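Local coordinates for protein putative enoyl-CoA hydratase/isomerase (Mycobacterium abscessus, PDB 4MI2) that probably isomerises ring-epoxidised phenylacetyl-CoA in phenylacetate breakdown, at residues I21-P26 against M58-K63; L32-K37 against R90-P95; F137-T142 against T166-L171. All coordinates share one frame; numbering follows the deposited sequence.

The three interactions join different parts of one crotonase-like subunit. Interaction 1 pairs two neighbouring strands of the six-stranded sheet and is held mainly by backbone hydrogen bonds. It is partly buried. Interaction 2 is buried and joins the start of helix 34-49 to helix 87-102. It has no direct hydrogen bond across it and relies on side-chain packing. Helix 34-49 is the crossover between the two strands of interaction 1, and Met36 packs on Leu23, so these two contacts touch. Interaction 3 is buried and lies apart, its centre about 24 Å from that of interaction 1. It combines ring packing, a threonine hydroxyl bond to a helix carbonyl, and waters. Interactions 2 and 3 both reach the second subunit.

Interaction 1. Residues I21-P26 against M58-K63; sequences IVLDRP and MSAAGK
Ile21, Val22 and Leu23 pair in parallel with Met58, Ser59 and Ala60. Three backbone bonds join the two segments. Ser59 N donates to Ile21 O at 2.9 Å. Leu23 N donates to Ser59 O at 2.9 Å. Just beyond the end of strand 55-60, Ala61 N donates to Leu23 O at 2.9 Å. The outer edges of the pair are used too. Val22 bonds to Ala10 of strand 9-13, while Met58 bonds to Val108 and Ala110 of strand 107-111. Ser59 OG holds a water at 2.6 Å, and that water gives a weak bond to Ile21 O. On the same face, Val22 CG2 lies 3.5 Å from Ser59 OG. Leu23 CB meets Ala60 CB at 3.9 Å on the other face, where Met36 of helix 34-49 covers Leu23. Past the strands, a second water donates to Pro26 O and accepts from Lys63 N. Ala61 O is taken by the side-chain amide of Asn30. Strand 18-23, helix 34-49 and strand 55-60 form a beta-alpha-beta unit. Because the direct hydrogen bonds between the two segments are all backbone to backbone, the pairing probably depends little on side-chain polarity.

Interaction 2. Residues L32-K37 against R90-P95; sequences LDRTMK and REHYNP
His92 and Tyr93 on helix 87-102 receive Leu32, which lies just before helix 34-49, and Arg34 and Lys37 from its first turn. Just before them, Arg90 turns to the second subunit, where its NH1 bonds to Ser238 OG. Glu91 acts within its own helix. Its CG lies over the centre of the His92 ring, on one face. The His92 and Lys37 side chains cross at about a right angle, with His92 CB 3.6 Å from Lys37 CD. The His92 ring reaches back toward the N-terminal end of helix 34-49, where its CE1 comes 4.0 Å from Arg34 CG in an oblique approach. His92 ND1 bonds to Thr88 OG1, which also bonds to Lys37 NZ. A water donates to His92 O at 3.1 Å and makes a weak bond to Lys37 O, bridging the two backbones. Helix 34-49, the crossover between strands 18-23 and 55-60 of the crotonase-like fold, packs here on helix 87-102. It is N-capped by Asp33, whose OD1 accepts from Met36 N at 3.0 Å. Tyr93 comes next. Lys37 CD sits over one face of its ring in a CH-pi contact, 4.0 Å from the ring centroid and 26° off the normal. A bend in the lysine chain at chi3 (-83°) turns NZ beyond the ring to Gln69 OE1, which also bonds to Tyr93 OH. At the ring edge, Leu32 CD1 lies 3.7 Å from Tyr93 CE2, and both side chains also pack on Ala118 of helix 118-124. Pro95 has no N-H to give to the preceding turn, and the helix kinks there.

Interaction 3. Residues F137-T142 against T166-L171; sequences FGTAFT and TAMFLL
Thr139 CG2 sits over the centre of the Phe169 ring, 3.7 Å from the centroid. The line between them is only 11° off the ring normal, so this is a CH-pi contact over the face. The Thr139 rotation (chi1 46°) lays CG2 over this ring while directing OG1 to a water that Phe169 O also binds. Phe141 meets the same ring at its edge. Its CD1 is 4.1 Å from Phe169 CE1, and the two side chains run side by side in the same direction. Thr142 takes the backbone instead. Its OG1 donates to Phe169 O at 2.6 Å, nearly in line with the C=O bond (179°). Met168 adds an apolar end, with CE 4.0 Å from Gly138 CA.

Two waters bridge the polar side. One donates to Phe169 O and accepts from Thr142 N at 3.0 Å, and it also bonds to Thr139 OG1. Phe169 O is therefore gripped by both a hydroxyl and a water. The other water accepts from Thr139 N and donates to Met168 O at 2.9 Å.

Further out, Leu156 of helix 152-160 packs on both Thr139 and Phe169. Ile160 and Trp183 cover Met168. Val217 of the second subunit lies against Phe169, and Gln240 of that subunit against Phe141. Strand 136-138 belongs to the small three-stranded sheet, where backbone hydrogen bonds join Gly138 to Gly117 and Phe137 to Ile175. Here the loop after that strand is fixed to helix 162-171 next to a subunit interface, in an assembly of three chains, consistent with the trimers that crotonase-fold proteins commonly form.

Interaction 1. Residues I21-P26 against M58-K63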
ATOM      1  N   ILE B  21      17.750 -16.380  17.235  1.00 20.51           N
ATOM      2  CA  ILE B  21      18.107 -15.195  18.010  1.00 20.50           C
ATOM      3  C   ILE B  21      17.031 -15.009  19.080  1.00 20.52           C
ATOM      4  O   ILE B  21      15.863 -14.779  18.757  1.00 20.31           O
ATOM      5  CB  ILE B  21      18.187 -13.934  17.119  1.00 20.71           C
ATOM      6  CG1 ILE B  21      19.191 -14.146  15.975  1.00 20.98           C
ATOM      7  CG2 ILE B  21      18.570 -12.701  17.949  1.00 20.59           C
ATOM      8  CD1 ILE B  21      19.288 -12.978  15.009  1.00 21.01           C
ATOM      9  N   VAL B  22      17.410 -15.138  20.352  1.00 20.80           N
ATOM     10  CA  VAL B  22      16.447 -15.013  21.443  1.00 20.86           C
ATOM     11  C   VAL B  22      16.795 -13.848  22.361  1.00 21.25           C
ATOM     12  O   VAL B  22      17.893 -13.792  22.930  1.00 21.49           O
ATOM     13  CB  VAL B  22      16.346 -16.306  22.288  1.00 21.20           C
ATOM     14  CG1 VAL B  22      15.178 -16.215  23.277  1.00 21.01           C
ATOM     15  CG2 VAL B  22      16.200 -17.528  21.382  1.00 21.13           C
ATOM     16  N   LEU B  23      15.842 -12.927  22.506  1.00 21.22           N
ATOM     17  CA  LEU B  23      15.934 -11.869  23.507  1.00 21.41           C
ATOM     18  C   LEU B  23      15.726 -12.531  24.866  1.00 21.76           C
ATOM     19  O   LEU B  23      14.721 -13.207  25.075  1.00 21.83           O
ATOM     20  CB  LEU B  23      14.869 -10.789  23.260  1.00 21.19           C
ATOM     21  CG  LEU B  23      14.800 -10.213  21.843  1.00 20.84           C
ATOM     22  CD1 LEU B  23      13.774  -9.096  21.769  1.00 20.72           C
ATOM     23  CD2 LEU B  23      16.159  -9.716  21.379  1.00 21.06           C
ATOM     24  N   ASP B  24      16.687 -12.359  25.772  1.00 22.41           N
ATOM     25  CA  ASP B  24      16.716 -13.114  27.022  1.00 22.96           C
ATOM     26  C   ASP B  24      17.006 -12.210  28.222  1.00 23.42           C
ATOM     27  O   ASP B  24      17.925 -12.441  28.999  1.00 24.08           O
ATOM     28  CB  ASP B  24      17.754 -14.234  26.911  1.00 23.42           C
ATOM     29  CG  ASP B  24      17.537 -15.360  27.913  1.00 23.89           C
ATOM     30  OD1 ASP B  24      16.454 -15.473  28.531  1.00 24.39           O
ATOM     31  OD2 ASP B  24      18.463 -16.171  28.059  1.00 24.51           O
ATOM     32  N   ARG B  25      16.190 -11.175  28.354  1.00 23.38           N
ATOM     33  CA  ARG B  25      16.192 -10.315  29.517  1.00 23.81           C
ATOM     34  C   ARG B  25      14.750 -10.259  30.044  1.00 23.97           C
ATOM     35  O   ARG B  25      14.170  -9.177  30.170  1.00 23.61           O
ATOM     36  CB  ARG B  25      16.712  -8.931  29.122  1.00 23.69           C
ATOM     37  CG  ARG B  25      17.183  -8.093  30.287  1.00 24.33           C
ATOM     38  CD  ARG B  25      17.461  -6.651  29.881  1.00 24.35           C
ATOM     39  NE  ARG B  25      17.693  -5.817  31.060  1.00 24.95           N
ATOM     40  CZ  ARG B  25      17.495  -4.504  31.125  1.00 25.27           C
ATOM     41  NH1 ARG B  25      17.049  -3.821  30.069  1.00 25.04           N
ATOM     42  NH2 ARG B  25      17.744  -3.862  32.263  1.00 25.88           N
ATOM     43  N   PRO B  26      14.161 -11.438  30.344  1.00 24.31           N
ATOM     44  CA  PRO B  26      12.741 -11.511  30.718  1.00 24.93           C
ATOM     45  C   PRO B  26      12.368 -10.661  31.930  1.00 26.14           C
ATOM     46  O   PRO B  26      11.248 -10.173  32.004  1.00 26.45           O
ATOM     47  CB  PRO B  26      12.527 -12.997  31.032  1.00 24.97           C
ATOM     48  CG  PRO B  26      13.889 -13.544  31.311  1.00 25.02           C
ATOM     49  CD  PRO B  26      14.808 -12.759  30.424  1.00 24.53           C
ATOM     50  N   MET B  58      13.499 -15.211  15.180  1.00 20.27           N
ATOM     51  CA  MET B  58      13.660 -14.242  16.244  1.00 20.55           C
ATOM     52  C   MET B  58      12.548 -14.512  17.269  1.00 20.07           C
ATOM     53  O   MET B  58      11.377 -14.611  16.904  1.00 19.59           O
ATOM     54  CB  MET B  58      13.551 -12.840  15.631  1.00 21.08           C
ATOM     55  CG  MET B  58      14.363 -11.742  16.293  1.00 21.98           C
ATOM     56  SD  MET B  58      14.918 -10.468  15.114  1.00 22.72           S
ATOM     57  CE  MET B  58      13.385 -10.051  14.265  1.00 22.51           C
ATOM     58  N   SER B  59      12.927 -14.674  18.538  1.00 19.94           N
ATOM     59  CA  SER B  59      11.969 -14.901  19.615  1.00 20.00           C
ATOM     60  C   SER B  59      12.427 -14.226  20.900  1.00 19.95           C
ATOM     61  O   SER B  59      13.463 -13.565  20.921  1.00 19.53           O
ATOM     62  CB  SER B  59      11.759 -16.409  19.835  1.00 20.34           C
ATOM     63  OG  SER B  59      12.966 -17.046  20.198  1.00 20.41           O
ATOM     64  N   ALA B  60      11.637 -14.379  21.964  1.00 20.22           N
ATOM     65  CA  ALA B  60      11.914 -13.699  23.235  1.00 20.42           C
ATOM     66  C   ALA B  60      11.407 -14.484  24.454  1.00 20.92           C
ATOM     67  O   ALA B  60      10.314 -15.049  24.430  1.00 21.26           O
ATOM     68  CB  ALA B  60      11.307 -12.310  23.212  1.00 20.20           C
ATOM     69  N   ALA B  61      12.210 -14.502  25.517  1.00 21.15           N
ATOM     70  CA  ALA B  61      11.868 -15.200  26.755  1.00 21.53           C
ATOM     71  C   ALA B  61      10.884 -14.399  27.606  1.00 21.80           C
ATOM     72  O   ALA B  61      10.865 -13.166  27.566  1.00 21.61           O
ATOM     73  CB  ALA B  61      13.130 -15.479  27.557  1.00 21.80           C
ATOM     74  N   GLY B  62      10.075 -15.109  28.393  1.00 22.37           N
ATOM     75  CA  GLY B  62       9.131 -14.477  29.311  1.00 22.56           C
ATOM     76  C   GLY B  62       7.831 -14.100  28.626  1.00 22.50           C
ATOM     77  O   GLY B  62       7.523 -14.603  27.553  1.00 22.24           O
ATOM     78  N   LYS B  63       7.075 -13.201  29.250  1.00 22.54           N
ATOM     79  CA  LYS B  63       5.729 -12.860  28.789  1.00 22.56           C
ATOM     80  C   LYS B  63       5.689 -11.817  27.666  1.00 21.85           C
ATOM     81  O   LYS B  63       4.715 -11.764  26.926  1.00 22.03           O
ATOM     82  CB  LYS B  63       4.865 -12.367  29.967  1.00 22.99           C
TER
HETATM   83  O   HOH W   1      14.304 -17.821  18.120  1.00 21.66           O
HETATM   84  O   HOH W   2       8.825 -11.800  31.266  1.00 31.42           O

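Interaction 2. Residues L32-K37 against R90-P95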
ATOM      1  N   LEU B  32      15.514  -2.874  25.929  1.00 20.62           N
ATOM      2  CA  LEU B  32      16.811  -2.853  25.259  1.00 21.03           C
ATOM      3  C   LEU B  32      17.766  -1.857  25.909  1.00 21.84           C
ATOM      4  O   LEU B  32      17.646  -0.652  25.708  1.00 21.93           O
ATOM      5  CB  LEU B  32      16.627  -2.518  23.776  1.00 20.82           C
ATOM      6  CG  LEU B  32      15.659  -3.442  23.027  1.00 20.53           C
ATOM      7  CD1 LEU B  32      15.428  -2.924  21.630  1.00 20.42           C
ATOM      8  CD2 LEU B  32      16.170  -4.875  22.999  1.00 20.55           C
ATOM      9  N   ASP B  33      18.701  -2.369  26.707  1.00 22.63           N
ATOM     10  CA  ASP B  33      19.796  -1.550  27.246  1.00 23.64           C
ATOM     11  C   ASP B  33      21.048  -1.744  26.369  1.00 24.27           C
ATOM     12  O   ASP B  33      20.997  -2.479  25.381  1.00 23.83           O
ATOM     13  CB  ASP B  33      20.049  -1.884  28.722  1.00 24.11           C
ATOM     14  CG  ASP B  33      20.541  -3.318  28.953  1.00 24.04           C
ATOM     15  OD1 ASP B  33      20.630  -4.119  27.997  1.00 23.27           O
ATOM     16  OD2 ASP B  33      20.857  -3.634  30.116  1.00 24.52           O
ATOM     17  N   ARG B  34      22.152  -1.085  26.703  1.00 25.66           N
ATOM     18  CA  ARG B  34      23.331  -1.090  25.825  1.00 26.87           C
ATOM     19  C   ARG B  34      23.853  -2.504  25.536  1.00 26.89           C
ATOM     20  O   ARG B  34      24.172  -2.825  24.394  1.00 27.03           O
ATOM     21  CB  ARG B  34      24.454  -0.214  26.409  1.00 28.42           C
ATOM     22  CG  ARG B  34      24.238   1.270  26.168  1.00 29.35           C
ATOM     23  CD  ARG B  34      25.436   2.091  26.613  1.00 31.22           C
ATOM     24  NE  ARG B  34      25.554   2.041  28.067  1.00 32.82           N
ATOM     25  CZ  ARG B  34      24.897   2.834  28.914  1.00 33.55           C
ATOM     26  NH1 ARG B  34      25.075   2.687  30.224  1.00 34.65           N
ATOM     27  NH2 ARG B  34      24.067   3.772  28.469  1.00 33.35           N
ATOM     28  N   THR B  35      23.934  -3.332  26.573  1.00 27.18           N
ATOM     29  CA  THR B  35      24.380  -4.722  26.451  1.00 27.58           C
ATOM     30  C   THR B  35      23.488  -5.503  25.500  1.00 27.07           C
ATOM     31  O   THR B  35      23.970  -6.214  24.627  1.00 27.37           O
ATOM     32  CB  THR B  35      24.351  -5.432  27.819  1.00 27.75           C
ATOM     33  OG1 THR B  35      25.201  -4.732  28.724  1.00 28.63           O
ATOM     34  CG2 THR B  35      24.816  -6.875  27.707  1.00 27.78           C
ATOM     35  N   MET B  36      22.188  -5.363  25.690  1.00 26.82           N
ATOM     36  CA  MET B  36      21.203  -6.014  24.852  1.00 26.65           C
ATOM     37  C   MET B  36      21.311  -5.587  23.378  1.00 25.42           C
ATOM     38  O   MET B  36      21.216  -6.414  22.476  1.00 24.56           O
ATOM     39  CB  MET B  36      19.829  -5.660  25.374  1.00 27.94           C
ATOM     40  CG  MET B  36      18.731  -6.539  24.847  1.00 29.57           C
ATOM     41  SD  MET B  36      18.317  -7.828  26.025  1.00 32.77           S
ATOM     42  CE  MET B  36      16.798  -8.386  25.266  1.00 30.77           C
ATOM     43  N   LYS B  37      21.495  -4.289  23.152  1.00 24.80           N
ATOM     44  CA  LYS B  37      21.590  -3.725  21.799  1.00 24.01           C
ATOM     45  C   LYS B  37      22.859  -4.162  21.071  1.00 23.95           C
ATOM     46  O   LYS B  37      22.819  -4.518  19.893  1.00 23.22           O
ATOM     47  CB  LYS B  37      21.514  -2.197  21.857  1.00 23.98           C
ATOM     48  CG  LYS B  37      20.109  -1.700  22.189  1.00 23.75           C
ATOM     49  CD  LYS B  37      20.001  -0.188  22.273  1.00 23.72           C
ATOM     50  CE  LYS B  37      20.439   0.353  23.619  1.00 24.21           C
ATOM     51  NZ  LYS B  37      19.850   1.701  23.864  1.00 24.40           N
ATOM     52  N   ARG B  90      21.329   6.391  16.614  1.00 20.67           N
ATOM     53  CA  ARG B  90      22.354   6.377  15.587  1.00 21.88           C
ATOM     54  C   ARG B  90      23.432   5.318  15.882  1.00 22.54           C
ATOM     55  O   ARG B  90      23.896   4.615  14.985  1.00 22.87           O
ATOM     56  CB  ARG B  90      22.975   7.777  15.488  1.00 22.58           C
ATOM     57  CG  ARG B  90      23.209   8.264  14.077  1.00 23.14           C
ATOM     58  CD  ARG B  90      23.816   9.651  14.087  1.00 23.79           C
ATOM     59  NE  ARG B  90      22.825  10.721  14.190  1.00 23.75           N
ATOM     60  CZ  ARG B  90      22.112  11.195  13.169  1.00 23.84           C
ATOM     61  NH1 ARG B  90      21.259  12.194  13.367  1.00 23.91           N
ATOM     62  NH2 ARG B  90      22.239  10.681  11.949  1.00 23.96           N
ATOM     63  N   GLU B  91      23.808   5.200  17.148  1.00 23.19           N
ATOM     64  CA  GLU B  91      24.871   4.287  17.582  1.00 23.91           C
ATOM     65  C   GLU B  91      24.425   2.817  17.669  1.00 23.02           C
ATOM     66  O   GLU B  91      25.209   1.929  17.392  1.00 23.07           O
ATOM     67  CB  GLU B  91      25.408   4.759  18.948  1.00 25.36           C
ATOM     68  CG  GLU B  91      26.502   3.894  19.567  1.00 27.34           C
ATOM     69  CD  GLU B  91      26.980   4.395  20.937  1.00 29.15           C
ATOM     70  OE1 GLU B  91      26.547   5.481  21.399  1.00 29.43           O
ATOM     71  OE2 GLU B  91      27.816   3.688  21.553  1.00 31.85           O
ATOM     72  N   HIS B  92      23.179   2.559  18.062  1.00 22.11           N
ATOM     73  CA  HIS B  92      22.725   1.185  18.338  1.00 21.56           C
ATOM     74  C   HIS B  92      21.573   0.696  17.471  1.00 20.60           C
ATOM     75  O   HIS B  92      21.657  -0.369  16.867  1.00 20.42           O
ATOM     76  CB  HIS B  92      22.307   1.054  19.800  1.00 21.76           C
ATOM     77  CG  HIS B  92      23.424   1.282  20.757  1.00 22.51           C
ATOM     78  ND1 HIS B  92      23.458   2.355  21.621  1.00 22.97           N
ATOM     79  CD2 HIS B  92      24.570   0.592  20.963  1.00 22.99           C
ATOM     80  CE1 HIS B  92      24.567   2.299  22.340  1.00 23.51           C
ATOM     81  NE2 HIS B  92      25.261   1.241  21.956  1.00 23.58           N
ATOM     82  N   TYR B  93      20.490   1.464  17.429  1.00 19.80           N
ATOM     83  CA  TYR B  93      19.279   1.027  16.738  1.00 19.18           C
ATOM     84  C   TYR B  93      19.460   0.981  15.226  1.00 18.50           C
ATOM     85  O   TYR B  93      19.096  -0.002  14.585  1.00 18.31           O
ATOM     86  CB  TYR B  93      18.092   1.911  17.124  1.00 19.31           C
ATOM     87  CG  TYR B  93      17.622   1.654  18.535  1.00 19.66           C
ATOM     88  CD1 TYR B  93      17.892   2.555  19.566  1.00 20.04           C
ATOM     89  CD2 TYR B  93      16.927   0.495  18.844  1.00 19.82           C
ATOM     90  CE1 TYR B  93      17.464   2.312  20.859  1.00 20.28           C
ATOM     91  CE2 TYR B  93      16.489   0.245  20.131  1.00 20.16           C
ATOM     92  CZ  TYR B  93      16.760   1.155  21.131  1.00 20.42           C
ATOM     93  OH  TYR B  93      16.336   0.893  22.407  1.00 21.10           O
ATOM     94  N   ASN B  94      20.045   2.028  14.661  1.00 17.88           N
ATOM     95  CA  ASN B  94      20.269   2.068  13.227  1.00 17.55           C
ATOM     96  C   ASN B  94      21.101   0.873  12.717  1.00 17.56           C
ATOM     97  O   ASN B  94      20.661   0.185  11.802  1.00 17.33           O
ATOM     98  CB  ASN B  94      20.796   3.448  12.784  1.00 17.51           C
ATOM     99  CG  ASN B  94      19.708   4.529  12.822  1.00 17.20           C
ATOM    100  OD1 ASN B  94      18.560   4.254  13.167  1.00 16.83           O
ATOM    101  ND2 ASN B  94      20.060   5.758  12.436  1.00 17.27           N
ATOM    102  N   PRO B  95      22.267   0.581  13.326  1.00 17.70           N
ATOM    103  CA  PRO B  95      22.994  -0.624  12.875  1.00 17.82           C
ATOM    104  C   PRO B  95      22.191  -1.937  12.998  1.00 17.60           C
ATOM    105  O   PRO B  95      22.296  -2.808  12.129  1.00 17.46           O
ATOM    106  CB  PRO B  95      24.232  -0.665  13.785  1.00 18.17           C
ATOM    107  CG  PRO B  95      24.420   0.740  14.250  1.00 18.33           C
ATOM    108  CD  PRO B  95      23.053   1.385  14.279  1.00 17.93           C
TER
HETATM  109  O   HOH W   3      23.607  -2.192  18.528  1.00 26.15           O

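Interaction 3. Residues F137-T142 against T166-L171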
ATOM      1  N   PHE B 137       0.387  -4.468  20.340  1.00 19.31           N
ATOM      2  CA  PHE B 137       1.256  -3.693  19.472  1.00 18.67           C
ATOM      3  C   PHE B 137       0.952  -2.209  19.601  1.00 18.43           C
ATOM      4  O   PHE B 137      -0.209  -1.797  19.513  1.00 19.10           O
ATOM      5  CB  PHE B 137       1.076  -4.146  18.023  1.00 18.64           C
ATOM      6  CG  PHE B 137       1.231  -5.630  17.836  1.00 18.76           C
ATOM      7  CD1 PHE B 137       2.453  -6.174  17.464  1.00 18.55           C
ATOM      8  CD2 PHE B 137       0.161  -6.482  18.051  1.00 19.15           C
ATOM      9  CE1 PHE B 137       2.602  -7.541  17.306  1.00 18.69           C
ATOM     10  CE2 PHE B 137       0.305  -7.851  17.896  1.00 19.27           C
ATOM     11  CZ  PHE B 137       1.528  -8.380  17.520  1.00 19.01           C
ATOM     12  N   GLY B 138       1.996  -1.415  19.801  1.00 17.67           N
ATOM     13  CA  GLY B 138       1.873   0.036  19.891  1.00 17.35           C
ATOM     14  C   GLY B 138       3.182   0.724  19.525  1.00 16.75           C
ATOM     15  O   GLY B 138       4.263   0.186  19.744  1.00 16.49           O
ATOM     16  N   THR B 139       3.083   1.925  18.972  1.00 16.46           N
ATOM     17  CA  THR B 139       4.265   2.689  18.584  1.00 16.04           C
ATOM     18  C   THR B 139       4.950   3.318  19.797  1.00 16.08           C
ATOM     19  O   THR B 139       6.183   3.401  19.845  1.00 15.92           O
ATOM     20  CB  THR B 139       3.907   3.763  17.546  1.00 15.89           C
ATOM     21  OG1 THR B 139       2.727   4.469  17.953  1.00 15.94           O
ATOM     22  CG2 THR B 139       3.653   3.111  16.188  1.00 15.89           C
ATOM     23  N   ALA B 140       4.139   3.780  20.750  1.00 16.34           N
ATOM     24  CA  ALA B 140       4.588   4.372  22.028  1.00 16.50           C
ATOM     25  C   ALA B 140       5.282   5.743  21.981  1.00 16.48           C
ATOM     26  O   ALA B 140       5.251   6.466  22.966  1.00 16.72           O
ATOM     27  CB  ALA B 140       5.456   3.386  22.807  1.00 16.56           C
ATOM     28  N   PHE B 141       5.917   6.108  20.871  1.00 16.37           N
ATOM     29  CA  PHE B 141       6.850   7.252  20.883  1.00 16.31           C
ATOM     30  C   PHE B 141       6.220   8.597  21.277  1.00 16.47           C
ATOM     31  O   PHE B 141       6.743   9.305  22.140  1.00 16.49           O
ATOM     32  CB  PHE B 141       7.544   7.375  19.529  1.00 16.17           C
ATOM     33  CG  PHE B 141       8.448   6.204  19.195  1.00 16.11           C
ATOM     34  CD1 PHE B 141       8.117   5.317  18.183  1.00 16.12           C
ATOM     35  CD2 PHE B 141       9.629   6.001  19.888  1.00 16.21           C
ATOM     36  CE1 PHE B 141       8.955   4.248  17.871  1.00 16.11           C
ATOM     37  CE2 PHE B 141      10.472   4.929  19.587  1.00 16.26           C
ATOM     38  CZ  PHE B 141      10.133   4.052  18.572  1.00 16.11           C
ATOM     39  N   THR B 142       5.091   8.935  20.652  1.00 16.54           N
ATOM     40  CA  THR B 142       4.462  10.239  20.845  1.00 16.62           C
ATOM     41  C   THR B 142       3.858  10.344  22.228  1.00 16.92           C
ATOM     42  O   THR B 142       3.746  11.445  22.767  1.00 16.86           O
ATOM     43  CB  THR B 142       3.392  10.560  19.775  1.00 16.60           C
ATOM     44  OG1 THR B 142       2.342   9.595  19.827  1.00 16.75           O
ATOM     45  CG2 THR B 142       4.003  10.585  18.371  1.00 16.40           C
ATOM     46  N   THR B 166      -0.969   6.151  10.745  1.00 16.01           N
ATOM     47  CA  THR B 166      -1.095   7.533  11.224  1.00 16.15           C
ATOM     48  C   THR B 166      -1.900   7.612  12.536  1.00 16.33           C
ATOM     49  O   THR B 166      -1.533   8.345  13.445  1.00 16.32           O
ATOM     50  CB  THR B 166      -1.676   8.469  10.129  1.00 16.36           C
ATOM     51  OG1 THR B 166      -0.746   8.553   9.048  1.00 16.22           O
ATOM     52  CG2 THR B 166      -1.907   9.884  10.655  1.00 16.51           C
ATOM     53  N   ALA B 167      -2.975   6.845  12.646  1.00 16.63           N
ATOM     54  CA  ALA B 167      -3.722   6.804  13.893  1.00 16.83           C
ATOM     55  C   ALA B 167      -2.870   6.220  15.013  1.00 16.55           C
ATOM     56  O   ALA B 167      -2.847   6.767  16.107  1.00 16.67           O
ATOM     57  CB  ALA B 167      -5.018   6.018  13.739  1.00 17.23           C
ATOM     58  N   MET B 168      -2.167   5.125  14.746  1.00 16.31           N
ATOM     59  CA  MET B 168      -1.317   4.515  15.767  1.00 16.22           C
ATOM     60  C   MET B 168      -0.291   5.507  16.298  1.00 16.07           C
ATOM     61  O   MET B 168      -0.124   5.628  17.502  1.00 16.07           O
ATOM     62  CB  MET B 168      -0.621   3.243  15.258  1.00 16.07           C
ATOM     63  CG  MET B 168      -1.552   2.042  15.145  1.00 16.33           C
ATOM     64  SD  MET B 168      -0.727   0.480  14.793  1.00 16.20           S
ATOM     65  CE  MET B 168       0.190   0.250  16.316  1.00 16.19           C
ATOM     66  N   PHE B 169       0.384   6.215  15.397  1.00 16.08           N
ATOM     67  CA  PHE B 169       1.417   7.173  15.795  1.00 16.12           C
ATOM     68  C   PHE B 169       0.824   8.391  16.494  1.00 16.63           C
ATOM     69  O   PHE B 169       1.315   8.787  17.556  1.00 16.56           O
ATOM     70  CB  PHE B 169       2.251   7.639  14.593  1.00 15.85           C
ATOM     71  CG  PHE B 169       3.460   6.782  14.314  1.00 15.59           C
ATOM     72  CD1 PHE B 169       4.533   6.760  15.200  1.00 15.48           C
ATOM     73  CD2 PHE B 169       3.545   6.029  13.155  1.00 15.43           C
ATOM     74  CE1 PHE B 169       5.654   5.993  14.938  1.00 15.23           C
ATOM     75  CE2 PHE B 169       4.660   5.261  12.892  1.00 15.28           C
ATOM     76  CZ  PHE B 169       5.719   5.243  13.784  1.00 15.18           C
ATOM     77  N   LEU B 170      -0.215   8.983  15.898  1.00 17.18           N
ATOM     78  CA  LEU B 170      -0.767  10.240  16.408  1.00 17.77           C
ATOM     79  C   LEU B 170      -1.708  10.077  17.625  1.00 18.58           C
ATOM     80  O   LEU B 170      -1.670  10.894  18.538  1.00 18.55           O
ATOM     81  CB  LEU B 170      -1.482  11.015  15.296  1.00 17.87           C
ATOM     82  CG  LEU B 170      -0.667  11.536  14.114  1.00 17.69           C
ATOM     83  CD1 LEU B 170      -1.565  12.390  13.241  1.00 17.86           C
ATOM     84  CD2 LEU B 170       0.555  12.339  14.553  1.00 17.59           C
ATOM     85  N   LEU B 171      -2.543   9.040  17.643  1.00 19.51           N
ATOM     86  CA  LEU B 171      -3.500   8.855  18.739  1.00 20.54           C
ATOM     87  C   LEU B 171      -3.039   7.870  19.813  1.00 21.16           C
ATOM     88  O   LEU B 171      -3.655   7.777  20.864  1.00 21.37           O
ATOM     89  CB  LEU B 171      -4.863   8.422  18.194  1.00 21.02           C
ATOM     90  CG  LEU B 171      -5.484   9.395  17.185  1.00 21.37           C
ATOM     91  CD1 LEU B 171      -6.750   8.805  16.562  1.00 21.96           C
ATOM     92  CD2 LEU B 171      -5.770  10.733  17.837  1.00 21.50           C
TER
HETATM   93  O   HOH W   4       3.197   7.058  19.190  1.00 16.46           O
HETATM   94  O   HOH W   5       0.341   3.119  18.850  1.00 17.13           O